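Local coordinates for Lin1944 protein (Listeria innocua, PDB 3D7L) that is of unknown specific function but probably acts as an oxidoreductase of the short-chain dehydrogenase/reductase family, at residues D[133-138]-D[152-157]; D[7-12]-D[41-46]. All coordinates share one frame; numbering follows the deposited sequence.

Interaction 1: D[133-138]-D[152-157]; sequences GAVTAF and INTVSP
Val135 and Thr154 make the central apolar touch between helix 133-138 and strand 152-157. Val135 CG1 lies 4.0 Å from Thr154 CG2, the two side chains crossing obliquely, and Thr154 CG2 also lies 3.9 Å from Val135 O. A second apolar contact lies one helical turn further, where Ile152 CD1 comes to 4.3 Å from Phe138 CE2, approaching the ring at a slant. Ile152 is extended, with CG1 anti to the backbone N (chi1 175°), and this carries its terminal methyl up to the helix; a long branched chain suits the wider gap there. Phe138 also packs against Ile94 and Val97 of helix 79-100.

The polar link runs through water. Thr154 OG1 shares one water with Thr136 OG1, at 2.6 Å and 2.7 Å respectively, and a second with Thr136 O, 2.9 Å from Thr154 OG1. Threonine fits this strand position because one branch packs while the other binds both waters. Thr136 OG1 is also hydrogen-bonded to Asn132 O, one turn back in its helix.

The segment axes pass 8.3 Å apart at 151°, roughly antiparallel, as expected for helix and following strand in the right-handed beta-alpha-beta crossover 108-113, 126-142, 151-157 of a Rossmann fold.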
ATOM      1  N   GLY D 133       4.280   1.384   1.509  1.00 28.68           N
ATOM      2  CA  GLY D 133       3.463   2.419   0.894  1.00 28.52           C
ATOM      3  C   GLY D 133       2.012   2.338   1.353  1.00 28.48           C
ATOM      4  O   GLY D 133       1.385   3.360   1.657  1.00 28.41           O
ATOM      5  N   ALA D 134       1.498   1.117   1.430  1.00 27.78           N
ATOM      6  CA  ALA D 134       0.127   0.874   1.825  1.00 28.23           C
ATOM      7  C   ALA D 134      -0.119   1.369   3.253  1.00 27.53           C
ATOM      8  O   ALA D 134      -1.104   2.053   3.532  1.00 27.27           O
ATOM      9  CB  ALA D 134      -0.176  -0.590   1.732  1.00 27.38           C
ATOM     10  N   VAL D 135       0.795   1.020   4.143  1.00 28.02           N
ATOM     11  CA  VAL D 135       0.657   1.354   5.565  1.00 27.85           C
ATOM     12  C   VAL D 135       0.810   2.870   5.784  1.00 27.98           C
ATOM     13  O   VAL D 135       0.076   3.481   6.606  1.00 27.56           O
ATOM     14  CB  VAL D 135       1.610   0.473   6.431  1.00 28.68           C
ATOM     15  CG1 VAL D 135       1.672   0.950   7.897  1.00 27.44           C
ATOM     16  CG2 VAL D 135       1.130  -1.012   6.396  1.00 27.58           C
ATOM     17  N   THR D 136       1.690   3.496   4.993  1.00 27.81           N
ATOM     18  CA  THR D 136       1.953   4.941   5.121  1.00 27.30           C
ATOM     19  C   THR D 136       0.674   5.699   4.775  1.00 27.57           C
ATOM     20  O   THR D 136       0.200   6.550   5.560  1.00 27.67           O
ATOM     21  CB  THR D 136       3.122   5.415   4.210  1.00 27.31           C
ATOM     22  OG1 THR D 136       4.345   4.767   4.592  1.00 28.10           O
ATOM     23  CG2 THR D 136       3.327   6.897   4.301  1.00 25.49           C
ATOM     24  N   ALA D 137       0.116   5.358   3.618  1.00 26.79           N
ATOM     25  CA  ALA D 137      -1.096   5.997   3.092  1.00 27.18           C
ATOM     26  C   ALA D 137      -2.337   5.735   3.944  1.00 26.73           C
ATOM     27  O   ALA D 137      -3.123   6.655   4.159  1.00 28.62           O
ATOM     28  CB  ALA D 137      -1.340   5.570   1.662  1.00 25.88           C
ATOM     29  N   PHE D 138      -2.524   4.500   4.400  1.00 26.77           N
ATOM     30  CA  PHE D 138      -3.613   4.164   5.347  1.00 27.27           C
ATOM     31  C   PHE D 138      -3.592   5.063   6.585  1.00 26.42           C
ATOM     32  O   PHE D 138      -4.597   5.666   6.937  1.00 27.23           O
ATOM     33  CB  PHE D 138      -3.570   2.690   5.810  1.00 26.93           C
ATOM     34  CG  PHE D 138      -4.562   2.372   6.926  1.00 27.75           C
ATOM     35  CD1 PHE D 138      -5.927   2.205   6.639  1.00 27.22           C
ATOM     36  CD2 PHE D 138      -4.144   2.286   8.266  1.00 27.15           C
ATOM     37  CE1 PHE D 138      -6.861   1.933   7.669  1.00 27.53           C
ATOM     38  CE2 PHE D 138      -5.059   2.027   9.303  1.00 25.41           C
ATOM     39  CZ  PHE D 138      -6.429   1.843   9.008  1.00 25.73           C
ATOM     40  N   ILE D 152      -2.471   8.712  15.008  1.00 26.94           N
ATOM     41  CA  ILE D 152      -1.820   7.594  14.312  1.00 26.51           C
ATOM     42  C   ILE D 152      -0.683   8.095  13.417  1.00 26.86           C
ATOM     43  O   ILE D 152      -0.887   8.962  12.553  1.00 26.59           O
ATOM     44  CB  ILE D 152      -2.848   6.707  13.506  1.00 26.87           C
ATOM     45  CG1 ILE D 152      -2.118   5.625  12.690  1.00 25.39           C
ATOM     46  CG2 ILE D 152      -3.724   7.589  12.548  1.00 27.33           C
ATOM     47  CD1 ILE D 152      -3.029   4.475  12.250  1.00 24.68           C
ATOM     48  N   ASN D 153       0.509   7.545  13.639  1.00 26.71           N
ATOM     49  CA  ASN D 153       1.681   7.885  12.825  1.00 27.10           C
ATOM     50  C   ASN D 153       2.408   6.624  12.354  1.00 25.92           C
ATOM     51  O   ASN D 153       2.137   5.542  12.848  1.00 26.20           O
ATOM     52  CB  ASN D 153       2.684   8.734  13.627  1.00 26.30           C
ATOM     53  CG  ASN D 153       2.081  10.016  14.158  1.00 28.53           C
ATOM     54  OD1 ASN D 153       1.679  10.887  13.383  1.00 28.41           O
ATOM     55  ND2 ASN D 153       2.045  10.157  15.490  1.00 29.28           N
ATOM     56  N   THR D 154       3.340   6.775  11.422  1.00 25.53           N
ATOM     57  CA  THR D 154       4.183   5.657  11.035  1.00 26.16           C
ATOM     58  C   THR D 154       5.651   6.026  11.220  1.00 25.99           C
ATOM     59  O   THR D 154       6.018   7.208  11.154  1.00 26.64           O
ATOM     60  CB  THR D 154       3.945   5.172   9.576  1.00 25.12           C
ATOM     61  OG1 THR D 154       4.096   6.255   8.666  1.00 28.27           O
ATOM     62  CG2 THR D 154       2.565   4.586   9.429  1.00 27.27           C
ATOM     63  N   VAL D 155       6.472   5.021  11.474  1.00 25.82           N
ATOM     64  CA  VAL D 155       7.915   5.197  11.552  1.00 27.06           C
ATOM     65  C   VAL D 155       8.532   4.387  10.407  1.00 27.19           C
ATOM     66  O   VAL D 155       8.196   3.213  10.222  1.00 28.19           O
ATOM     67  CB  VAL D 155       8.468   4.813  12.930  1.00 26.78           C
ATOM     68  CG1 VAL D 155      10.028   4.855  12.941  1.00 26.00           C
ATOM     69  CG2 VAL D 155       7.876   5.743  14.016  1.00 23.74           C
ATOM     70  N   SER D 156       9.379   5.038   9.617  1.00 27.22           N
ATOM     71  CA  SER D 156       9.994   4.401   8.436  1.00 28.02           C
ATOM     72  C   SER D 156      11.511   4.349   8.604  1.00 28.15           C
ATOM     73  O   SER D 156      12.210   5.350   8.433  1.00 27.35           O
ATOM     74  CB  SER D 156       9.630   5.124   7.154  1.00 27.86           C
ATOM     75  OG  SER D 156      10.164   4.417   6.037  1.00 29.43           O
ATOM     76  N   PRO D 157      12.023   3.179   8.987  1.00 29.08           N
ATOM     77  CA  PRO D 157      13.459   3.097   9.188  1.00 29.20           C
ATOM     78  C   PRO D 157      14.239   2.715   7.944  1.00 29.20           C
ATOM     79  O   PRO D 157      13.728   2.025   7.046  1.00 28.81           O
ATOM     80  CB  PRO D 157      13.603   1.975  10.235  1.00 29.45           C
ATOM     81  CG  PRO D 157      12.197   1.377  10.402  1.00 29.75           C
ATOM     82  CD  PRO D 157      11.349   1.917   9.326  1.00 29.05           C
TER
HETATM   83  O   HOH W   1       5.722   5.716   6.669  1.00 19.28           O
HETATM   84  O   HOH W   2       1.892   7.652   7.353  1.00 25.83           O

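Interaction 2: D[7-12]-D[41-46]; sequences LLIGAS and VDITNI
In the Rossmann fold of this family, the first strand, 5-9, ends in a glycine-containing turn on the side where relatives bind the dinucleotide; here its last residue, Ile9, meets the loop 41-46 that leads from strand 39-40 to helix 46-56. The contact is purely apolar and rests on one methyl. Ile9 CG2 stands anti to the backbone N and reaches Val41 CG1 at 4.1 Å, the two side chains crossing at about a right angle. Ile43 CG2 lies 4.3 Å from that same Ile9 CG2, making a small cluster of beta-branched residues, whose compact shape suits a buried seam. Leu96 of helix 79-100 touches both isoleucines, while Ile49 and Met52 of helix 46-56 touch Val41.

After Ile9, Gly10 turns the chain at a positive phi (99°), a conformation that glycine takes up readily.

The loop keeps its own shape by a type I turn from Asp42 to Asn45, closed by Asn45 N to Asp42 O at 3.0 Å. Asn45 then caps helix 46-56 through OD1 to Ser48 N. An Asx turn overlaps the beta turn: Asp42 OD1 accepts from Thr44 N at 2.9 Å and from Thr44 OG1 at 2.8 Å, both from one face of the carboxylate.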
ATOM      1  N   LEU D   7       0.902  -1.150  24.535  1.00 27.95           N
ATOM      2  CA  LEU D   7       0.987  -2.492  23.965  1.00 27.47           C
ATOM      3  C   LEU D   7       1.994  -2.458  22.825  1.00 27.35           C
ATOM      4  O   LEU D   7       1.812  -1.740  21.825  1.00 27.51           O
ATOM      5  CB  LEU D   7      -0.377  -2.977  23.464  1.00 27.31           C
ATOM      6  CG  LEU D   7      -0.400  -4.342  22.765  1.00 27.79           C
ATOM      7  CD1 LEU D   7      -0.050  -5.493  23.716  1.00 26.55           C
ATOM      8  CD2 LEU D   7      -1.772  -4.594  22.084  1.00 27.74           C
ATOM      9  N   LEU D   8       3.075  -3.207  22.993  1.00 26.83           N
ATOM     10  CA  LEU D   8       4.138  -3.230  22.010  1.00 26.82           C
ATOM     11  C   LEU D   8       4.147  -4.581  21.314  1.00 27.09           C
ATOM     12  O   LEU D   8       4.522  -5.602  21.923  1.00 27.99           O
ATOM     13  CB  LEU D   8       5.491  -2.937  22.675  1.00 26.34           C
ATOM     14  CG  LEU D   8       6.783  -3.083  21.851  1.00 26.89           C
ATOM     15  CD1 LEU D   8       6.756  -2.308  20.533  1.00 25.56           C
ATOM     16  CD2 LEU D   8       7.985  -2.671  22.694  1.00 26.27           C
ATOM     17  N   ILE D   9       3.716  -4.585  20.052  1.00 27.29           N
ATOM     18  CA  ILE D   9       3.674  -5.817  19.244  1.00 28.08           C
ATOM     19  C   ILE D   9       4.962  -5.892  18.453  1.00 28.33           C
ATOM     20  O   ILE D   9       5.298  -4.949  17.738  1.00 28.01           O
ATOM     21  CB  ILE D   9       2.424  -5.864  18.299  1.00 28.56           C
ATOM     22  CG1 ILE D   9       1.146  -5.787  19.138  1.00 30.30           C
ATOM     23  CG2 ILE D   9       2.372  -7.182  17.487  1.00 27.89           C
ATOM     24  CD1 ILE D   9       0.170  -4.718  18.715  1.00 31.31           C
ATOM     25  N   GLY D  10       5.690  -7.006  18.599  1.00 29.23           N
ATOM     26  CA  GLY D  10       6.977  -7.198  17.905  1.00 29.14           C
ATOM     27  C   GLY D  10       8.171  -6.904  18.801  1.00 29.49           C
ATOM     28  O   GLY D  10       9.273  -6.673  18.313  1.00 29.19           O
ATOM     29  N   ALA D  11       7.953  -6.929  20.114  1.00 29.83           N
ATOM     30  CA  ALA D  11       8.950  -6.485  21.098  1.00 31.56           C
ATOM     31  C   ALA D  11      10.269  -7.266  21.090  1.00 32.58           C
ATOM     32  O   ALA D  11      11.302  -6.709  21.440  1.00 32.28           O
ATOM     33  CB  ALA D  11       8.359  -6.469  22.501  1.00 30.79           C
ATOM     34  N   SER D  12      10.227  -8.536  20.680  1.00 33.78           N
ATOM     35  CA  SER D  12      11.423  -9.385  20.652  1.00 35.29           C
ATOM     36  C   SER D  12      12.313  -9.195  19.411  1.00 35.50           C
ATOM     37  O   SER D  12      13.444  -9.678  19.390  1.00 35.48           O
ATOM     38  CB  SER D  12      11.032 -10.860  20.787  1.00 35.64           C
ATOM     39  OG  SER D  12      10.392 -11.283  19.599  1.00 38.37           O
ATOM     40  N   VAL D  41      -0.065 -13.147  19.786  1.00 26.77           N
ATOM     41  CA  VAL D  41      -0.933 -12.760  18.671  1.00 26.16           C
ATOM     42  C   VAL D  41      -0.332 -13.282  17.352  1.00 25.88           C
ATOM     43  O   VAL D  41       0.877 -13.228  17.145  1.00 25.11           O
ATOM     44  CB  VAL D  41      -1.220 -11.201  18.643  1.00 25.86           C
ATOM     45  CG1 VAL D  41       0.049 -10.377  18.385  1.00 25.00           C
ATOM     46  CG2 VAL D  41      -2.337 -10.834  17.633  1.00 26.48           C
ATOM     47  N   ASP D  42      -1.185 -13.874  16.523  1.00 25.89           N
ATOM     48  CA  ASP D  42      -0.884 -14.118  15.113  1.00 26.19           C
ATOM     49  C   ASP D  42      -1.614 -13.020  14.347  1.00 25.95           C
ATOM     50  O   ASP D  42      -2.854 -13.067  14.220  1.00 25.60           O
ATOM     51  CB  ASP D  42      -1.381 -15.498  14.657  1.00 26.20           C
ATOM     52  CG  ASP D  42      -1.101 -15.764  13.185  1.00 27.22           C
ATOM     53  OD1 ASP D  42      -0.709 -14.822  12.463  1.00 31.71           O
ATOM     54  OD2 ASP D  42      -1.284 -16.916  12.741  1.00 29.69           O
ATOM     55  N   ILE D  43      -0.848 -12.039  13.848  1.00 26.30           N
ATOM     56  CA  ILE D  43      -1.424 -10.863  13.208  1.00 26.43           C
ATOM     57  C   ILE D  43      -2.032 -11.199  11.855  1.00 27.22           C
ATOM     58  O   ILE D  43      -2.762 -10.361  11.300  1.00 28.45           O
ATOM     59  CB  ILE D  43      -0.408  -9.685  13.030  1.00 26.19           C
ATOM     60  CG1 ILE D  43       0.662 -10.033  11.980  1.00 25.85           C
ATOM     61  CG2 ILE D  43       0.162  -9.221  14.397  1.00 26.69           C
ATOM     62  CD1 ILE D  43       1.674  -8.895  11.651  1.00 27.00           C
ATOM     63  N   THR D  44      -1.700 -12.368  11.304  1.00 27.00           N
ATOM     64  CA  THR D  44      -2.351 -12.834  10.052  1.00 27.72           C
ATOM     65  C   THR D  44      -3.750 -13.415  10.296  1.00 28.75           C
ATOM     66  O   THR D  44      -4.488 -13.717   9.341  1.00 29.65           O
ATOM     67  CB  THR D  44      -1.528 -13.870   9.262  1.00 27.04           C
ATOM     68  OG1 THR D  44      -1.640 -15.141   9.894  1.00 27.06           O
ATOM     69  CG2 THR D  44      -0.054 -13.473   9.142  1.00 27.28           C
ATOM     70  N   ASN D  45      -4.118 -13.562  11.567  1.00 29.09           N
ATOM     71  CA  ASN D  45      -5.384 -14.157  11.926  1.00 29.90           C
ATOM     72  C   ASN D  45      -6.244 -13.165  12.726  1.00 30.61           C
ATOM     73  O   ASN D  45      -5.879 -12.758  13.832  1.00 29.88           O
ATOM     74  CB  ASN D  45      -5.096 -15.466  12.674  1.00 30.38           C
ATOM     75  CG  ASN D  45      -6.340 -16.221  13.058  1.00 31.12           C
ATOM     76  OD1 ASN D  45      -7.122 -15.776  13.916  1.00 33.74           O
ATOM     77  ND2 ASN D  45      -6.518 -17.393  12.461  1.00 28.79           N
ATOM     78  N   ILE D  46      -7.371 -12.766  12.129  1.00 31.63           N
ATOM     79  CA  ILE D  46      -8.345 -11.817  12.703  1.00 32.11           C
ATOM     80  C   ILE D  46      -8.835 -12.191  14.115  1.00 32.25           C
ATOM     81  O   ILE D  46      -8.781 -11.360  15.034  1.00 32.70           O
ATOM     82  CB  ILE D  46      -9.560 -11.665  11.748  1.00 32.96           C
ATOM     83  CG1 ILE D  46      -9.132 -11.002  10.433  1.00 34.59           C
ATOM     84  CG2 ILE D  46     -10.689 -10.860  12.368  1.00 33.60           C
ATOM     85  CD1 ILE D  46     -10.020 -11.396   9.241  1.00 38.74           C
TER

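Overall arrangement
Interactions 1 and 2 sit on opposite sides of the chain's centre, their own centres about 17 Å apart and their nearest atoms about 9 Å apart, without touching. Both reach the same parallel sheet, in which strands 59-64 and 108-113 lie between strand 5-9 of interaction 2 and strand 151-157 of interaction 1. Helix 79-100 borders each: Leu96 meets Ile9 and Ile43, while Leu90 meets Ala134 and Ile94 meets Phe138. The helix of interaction 1 also forms part of the subunit interface: Phe138, which meets Ile152, packs on Ala126 of the second subunit. Strands 5-9 and 151-157 run parallel, so both end at the edge of the sheet where relatives bind the dinucleotide.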